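Local coordinates for protein nigerythrin (Desulfovibrio vulgaris subsp. vulgaris, PDB 1YUZ) that shows NADH peroxidase activity in vitro and, as a homodimeric rubrerythrin-type iron protein, combines a ferritin-like diiron site with a rubredoxin-like iron centre, at residues N32-I37 and P89-P94; H44-A49 and L108-N113. One frame throughout, in Å; residues are numbered along the deposited sequence.

Contact 1 (N32-I37 and P89-P94); sequences NLKAAI and PGYEKP
Tyr91 reaches from the loop onto helix 29-56 and lays its ring over the side chains of Lys34 and Ile37, which lie one helical turn apart and approach from the same side of the ring plane. Its CG stands anti to the backbone N (chi1 174°), a setting that sends the phenol end first toward the helix. The aliphatic part of Lys34 runs in the opposite sense, obliquely past the CD1/CE1 half of the ring: Lys34 CG lies 4.0 Å from Tyr91 CE1, and farther out Lys34 CE is 4.0 Å from Tyr91 CD1. The extended lysine chain thus follows the ring from its hydroxyl end back toward its root, and its ammonium group goes on to a salt bridge with Glu88, the residue just before Pro89. Ile37 meets the tyrosine from the opposing direction. Its CD1 approaches obliquely by the CE2/CZ half, 4.0 Å from Tyr91 CE2, while Ile37 CG2 comes within 3.4 Å of Tyr91 OH. The same methyl also packs on the proline ring, with Ile37 CG2 3.8 Å from Pro94 CD, the two side chains crossing at about a right angle. No direct hydrogen bond joins the segments. Instead, a water at the ring edge, in its plane, lies 2.6 Å from Tyr91 OH and donates to the backbone Lys34 O, giving the phenol oxygen a polar partner beside the isoleucine methyls. Around this contact, Ile37 and Tyr91 also touch helix 60-87, at Glu80 and Val84 respectively, while the loop between helices 60-87 and 104-132 packs on helix 29-56.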
loop_
_atom_site.group_PDB
_atom_site.type_symbol
_atom_site.label_atom_id
_atom_site.label_comp_id
_atom_site.label_asym_id
_atom_site.label_seq_id
_atom_site.Cartn_x
_atom_site.Cartn_y
_atom_site.Cartn_z
ATOM N N ASN B 32 -8.723 -22.184 10.615
ATOM C CA ASN B 32 -8.414 -20.910 9.977
ATOM C C ASN B 32 -8.952 -19.736 10.782
ATOM O O ASN B 32 -8.301 -18.697 10.888
ATOM C CB ASN B 32 -8.962 -20.879 8.552
ATOM C CG ASN B 32 -8.359 -21.962 7.685
ATOM O OD1 ASN B 32 -7.239 -22.408 7.933
ATOM N ND2 ASN B 32 -9.089 -22.379 6.658
ATOM N N LEU B 33 -10.139 -19.898 11.355
ATOM C CA LEU B 33 -10.718 -18.843 12.173
ATOM C C LEU B 33 -9.799 -18.576 13.361
ATOM O O LEU B 33 -9.540 -17.425 13.711
ATOM C CB LEU B 33 -12.108 -19.253 12.671
ATOM C CG LEU B 33 -13.250 -19.105 11.663
ATOM C CD1 LEU B 33 -14.469 -19.893 12.120
ATOM C CD2 LEU B 33 -13.586 -17.627 11.510
ATOM N N LYS B 34 -9.296 -19.645 13.973
ATOM C CA LYS B 34 -8.404 -19.503 15.115
ATOM C C LYS B 34 -7.087 -18.872 14.688
ATOM O O LYS B 34 -6.510 -18.068 15.421
ATOM C CB LYS B 34 -8.132 -20.863 15.756
ATOM C CG LYS B 34 -9.353 -21.522 16.360
ATOM C CD LYS B 34 -8.975 -22.859 16.967
ATOM C CE LYS B 34 -10.178 -23.568 17.548
ATOM N NZ LYS B 34 -9.791 -24.901 18.084
ATOM N N ALA B 35 -6.609 -19.243 13.504
ATOM C CA ALA B 35 -5.357 -18.696 12.995
ATOM C C ALA B 35 -5.518 -17.206 12.736
ATOM O O ALA B 35 -4.617 -16.414 13.018
ATOM C CB ALA B 35 -4.950 -19.414 11.716
ATOM N N ALA B 36 -6.669 -16.823 12.196
ATOM C CA ALA B 36 -6.932 -15.418 11.919
ATOM C C ALA B 36 -6.971 -14.645 13.232
ATOM O O ALA B 36 -6.396 -13.566 13.340
ATOM C CB ALA B 36 -8.253 -15.266 11.181
ATOM N N ILE B 37 -7.646 -15.198 14.234
ATOM C CA ILE B 37 -7.728 -14.530 15.524
ATOM C C ILE B 37 -6.322 -14.340 16.081
ATOM O O ILE B 37 -5.993 -13.273 16.596
ATOM C CB ILE B 37 -8.583 -15.338 16.522
ATOM C CG1 ILE B 37 -10.053 -15.261 16.102
ATOM C CG2 ILE B 37 -8.405 -14.796 17.935
ATOM C CD1 ILE B 37 -10.954 -16.206 16.849
ATOM N N PRO B 89 -17.165 -23.930 22.376
ATOM C CA PRO B 89 -17.414 -23.095 23.558
ATOM C C PRO B 89 -16.237 -22.953 24.520
ATOM O O PRO B 89 -16.106 -21.935 25.202
ATOM C CB PRO B 89 -18.612 -23.779 24.212
ATOM C CG PRO B 89 -19.339 -24.362 23.046
ATOM C CD PRO B 89 -18.216 -24.953 22.236
ATOM N N GLY B 90 -15.387 -23.972 24.579
ATOM C CA GLY B 90 -14.246 -23.926 25.475
ATOM C C GLY B 90 -13.096 -23.081 24.962
ATOM O O GLY B 90 -12.125 -22.845 25.681
ATOM N N TYR B 91 -13.202 -22.622 23.720
ATOM C CA TYR B 91 -12.152 -21.807 23.120
ATOM C C TYR B 91 -11.981 -20.463 23.816
ATOM O O TYR B 91 -12.953 -19.753 24.077
ATOM C CB TYR B 91 -12.450 -21.562 21.640
ATOM C CG TYR B 91 -11.484 -20.599 20.987
ATOM C CD1 TYR B 91 -10.185 -20.992 20.659
ATOM C CD2 TYR B 91 -11.859 -19.281 20.725
ATOM C CE1 TYR B 91 -9.283 -20.092 20.086
ATOM C CE2 TYR B 91 -10.966 -18.378 20.156
ATOM C CZ TYR B 91 -9.684 -18.788 19.839
ATOM O OH TYR B 91 -8.804 -17.893 19.277
ATOM N N GLU B 92 -10.732 -20.117 24.102
ATOM C CA GLU B 92 -10.413 -18.852 24.750
ATOM C C GLU B 92 -9.503 -18.051 23.827
ATOM O O GLU B 92 -8.537 -18.588 23.284
ATOM C CB GLU B 92 -9.701 -19.105 26.083
ATOM C CG GLU B 92 -10.512 -19.924 27.070
ATOM C CD GLU B 92 -11.806 -19.242 27.466
ATOM O OE1 GLU B 92 -11.743 -18.172 28.108
ATOM O OE2 GLU B 92 -12.886 -19.772 27.130
ATOM N N LYS B 93 -9.819 -16.774 23.638
ATOM C CA LYS B 93 -9.002 -15.923 22.783
ATOM C C LYS B 93 -7.599 -15.832 23.362
ATOM O O LYS B 93 -7.423 -15.688 24.573
ATOM C CB LYS B 93 -9.612 -14.525 22.676
ATOM C CG LYS B 93 -10.890 -14.476 21.858
ATOM C CD LYS B 93 -11.476 -13.077 21.831
ATOM C CE LYS B 93 -11.901 -12.632 23.219
ATOM N NZ LYS B 93 -12.485 -11.265 23.206
ATOM N N PRO B 94 -6.577 -15.921 22.502
ATOM C CA PRO B 94 -5.192 -15.848 22.963
ATOM C C PRO B 94 -4.751 -14.425 23.277
ATOM O O PRO B 94 -5.411 -13.454 22.907
ATOM C CB PRO B 94 -4.422 -16.434 21.791
ATOM C CG PRO B 94 -5.193 -15.897 20.620
ATOM C CD PRO B 94 -6.633 -16.136 21.042
HETATM O O HOH W 1 -6.547 -18.296 18.083
#

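Contact 2 (H44-A49 and L108-N113); sequences HAKYTA and LISGAN
Tyr47 overlaps the backbone of Gly111, with the ring atom CE2 4.0 Å from Gly111 CA. Its hydroxyl end passes near the carbonyl of the same glycine, Tyr47 OH lying 3.5 Å from Gly111 O without a hydrogen bond; that hydroxyl bonds to the iron ligand Glu115 instead. The absence of a side chain at Gly111 probably helps the phenol lie close to the helix backbone, and this pair has the nearest CA atoms of the two segments, 7.6 Å apart. Lys46 spans the gap beside it. Its CG is anti to the backbone N (chi1 -170°), carrying the chain toward helix 104-132, and a bend at chi3 (74°) brings the ammonium group to Ser110. There Lys46 NZ donates to Ser110 OG over 3.2 Å and, weakly, to Ser110 O, so the hydroxyl is the main acceptor and the carbonyl a weak second one. The helix segments run nearly antiparallel, at 158°, with axes 11.0 Å apart, a spacing bridged by these long side chains. Tyr156 of helix 136-161 meets the Tyr47 ring edge-to-face. Through its bond to Glu115, a ligand of the iron(II) ion, Tyr47 belongs to the second shell of the diiron site in this ferritin-like four-helix bundle.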
loop_
_atom_site.group_PDB
_atom_site.type_symbol
_atom_site.label_atom_id
_atom_site.label_comp_id
_atom_site.label_asym_id
_atom_site.label_seq_id
_atom_site.Cartn_x
_atom_site.Cartn_y
_atom_site.Cartn_z
ATOM N N HIS B 44 -3.114 -6.344 16.509
ATOM C CA HIS B 44 -3.598 -5.376 17.478
ATOM C C HIS B 44 -2.463 -4.927 18.383
ATOM O O HIS B 44 -2.303 -3.736 18.651
ATOM C CB HIS B 44 -4.724 -5.971 18.321
ATOM C CG HIS B 44 -5.325 -4.995 19.281
ATOM N ND1 HIS B 44 -4.766 -4.713 20.509
ATOM C CD2 HIS B 44 -6.410 -4.195 19.167
ATOM C CE1 HIS B 44 -5.485 -3.780 21.111
ATOM N NE2 HIS B 44 -6.487 -3.449 20.318
ATOM N N ALA B 45 -1.674 -5.885 18.856
ATOM C CA ALA B 45 -0.553 -5.564 19.727
ATOM C C ALA B 45 0.463 -4.705 18.981
ATOM O O ALA B 45 1.023 -3.761 19.534
ATOM C CB ALA B 45 0.103 -6.845 20.227
ATOM N N LYS B 46 0.694 -5.027 17.716
ATOM C CA LYS B 46 1.647 -4.268 16.922
ATOM C C LYS B 46 1.196 -2.825 16.708
ATOM O O LYS B 46 1.962 -1.888 16.925
ATOM C CB LYS B 46 1.866 -4.942 15.567
ATOM C CG LYS B 46 3.014 -4.330 14.792
ATOM C CD LYS B 46 3.349 -5.101 13.532
ATOM C CE LYS B 46 2.323 -4.876 12.442
ATOM N NZ LYS B 46 2.790 -5.467 11.154
ATOM N N TYR B 47 -0.051 -2.645 16.289
ATOM C CA TYR B 47 -0.575 -1.312 16.039
ATOM C C TYR B 47 -0.663 -0.483 17.305
ATOM O O TYR B 47 -0.493 0.736 17.271
ATOM C CB TYR B 47 -1.939 -1.420 15.371
ATOM C CG TYR B 47 -1.856 -2.028 13.990
ATOM C CD1 TYR B 47 -2.998 -2.488 13.342
ATOM C CD2 TYR B 47 -0.628 -2.140 13.327
ATOM C CE1 TYR B 47 -2.923 -3.044 12.069
ATOM C CE2 TYR B 47 -0.542 -2.694 12.054
ATOM C CZ TYR B 47 -1.694 -3.142 11.434
ATOM O OH TYR B 47 -1.622 -3.692 10.177
ATOM N N THR B 48 -0.930 -1.145 18.422
ATOM C CA THR B 48 -1.007 -0.456 19.699
ATOM C C THR B 48 0.390 0.062 20.051
ATOM O O THR B 48 0.546 1.195 20.511
ATOM C CB THR B 48 -1.526 -1.405 20.788
ATOM O OG1 THR B 48 -2.874 -1.773 20.474
ATOM C CG2 THR B 48 -1.493 -0.736 22.159
ATOM N N ALA B 49 1.408 -0.761 19.816
ATOM C CA ALA B 49 2.777 -0.340 20.091
ATOM C C ALA B 49 3.168 0.773 19.112
ATOM O O ALA B 49 3.812 1.752 19.493
ATOM C CB ALA B 49 3.728 -1.521 19.960
ATOM N N LEU B 108 4.703 2.334 9.568
ATOM C CA LEU B 108 3.630 2.452 8.589
ATOM C C LEU B 108 3.857 1.445 7.465
ATOM O O LEU B 108 2.911 0.849 6.967
ATOM C CB LEU B 108 3.575 3.869 8.018
ATOM C CG LEU B 108 2.957 4.931 8.929
ATOM C CD1 LEU B 108 3.233 6.312 8.358
ATOM C CD2 LEU B 108 1.463 4.697 9.058
ATOM N N ILE B 109 5.112 1.255 7.066
ATOM C CA ILE B 109 5.430 0.294 6.012
ATOM C C ILE B 109 5.172 -1.130 6.518
ATOM O O ILE B 109 4.617 -1.960 5.798
ATOM C CB ILE B 109 6.903 0.437 5.550
ATOM C CG1 ILE B 109 7.087 1.768 4.808
ATOM C CG2 ILE B 109 7.297 -0.746 4.670
ATOM C CD1 ILE B 109 6.288 1.887 3.509
ATOM N N SER B 110 5.568 -1.411 7.756
ATOM C CA SER B 110 5.333 -2.727 8.339
ATOM C C SER B 110 3.827 -2.977 8.368
ATOM O O SER B 110 3.356 -4.066 8.042
ATOM C CB SER B 110 5.898 -2.777 9.759
ATOM O OG SER B 110 5.585 -4.004 10.393
ATOM N N GLY B 111 3.073 -1.958 8.762
ATOM C CA GLY B 111 1.631 -2.090 8.801
ATOM C C GLY B 111 1.072 -2.355 7.414
ATOM O O GLY B 111 0.280 -3.275 7.225
ATOM N N ALA B 112 1.492 -1.559 6.437
ATOM C CA ALA B 112 1.011 -1.730 5.075
ATOM C C ALA B 112 1.313 -3.128 4.552
ATOM O O ALA B 112 0.456 -3.760 3.935
ATOM C CB ALA B 112 1.635 -0.685 4.168
ATOM N N ASN B 113 2.522 -3.620 4.798
ATOM C CA ASN B 113 2.881 -4.949 4.322
ATOM C C ASN B 113 2.027 -6.026 4.967
ATOM O O ASN B 113 1.614 -6.979 4.304
ATOM C CB ASN B 113 4.361 -5.235 4.572
ATOM C CG ASN B 113 5.262 -4.453 3.642
ATOM O OD1 ASN B 113 4.857 -4.086 2.541
ATOM N ND2 ASN B 113 6.495 -4.204 4.074
#

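Helix 29-56 supplies one segment to each contact: its earlier part receives the loop at 89-94 in contact 1, and its later part faces helix 104-132 in contact 2. The contact centres are 21 Å apart and their nearest atoms about 8 Å apart, so they do not touch. Between them on this helix lies Glu40, a ligand of the iron(III) ion of the diiron site. Contact 2 borders that site directly, the Tyr47 side chain being about 4 Å from the iron(II) ion and about 6 Å from the iron(III) ion. Contact 1 is more peripheral: the Ile37 side chain is about 10 Å from the same iron(III) ion, though only about 6 Å from that of Glu40.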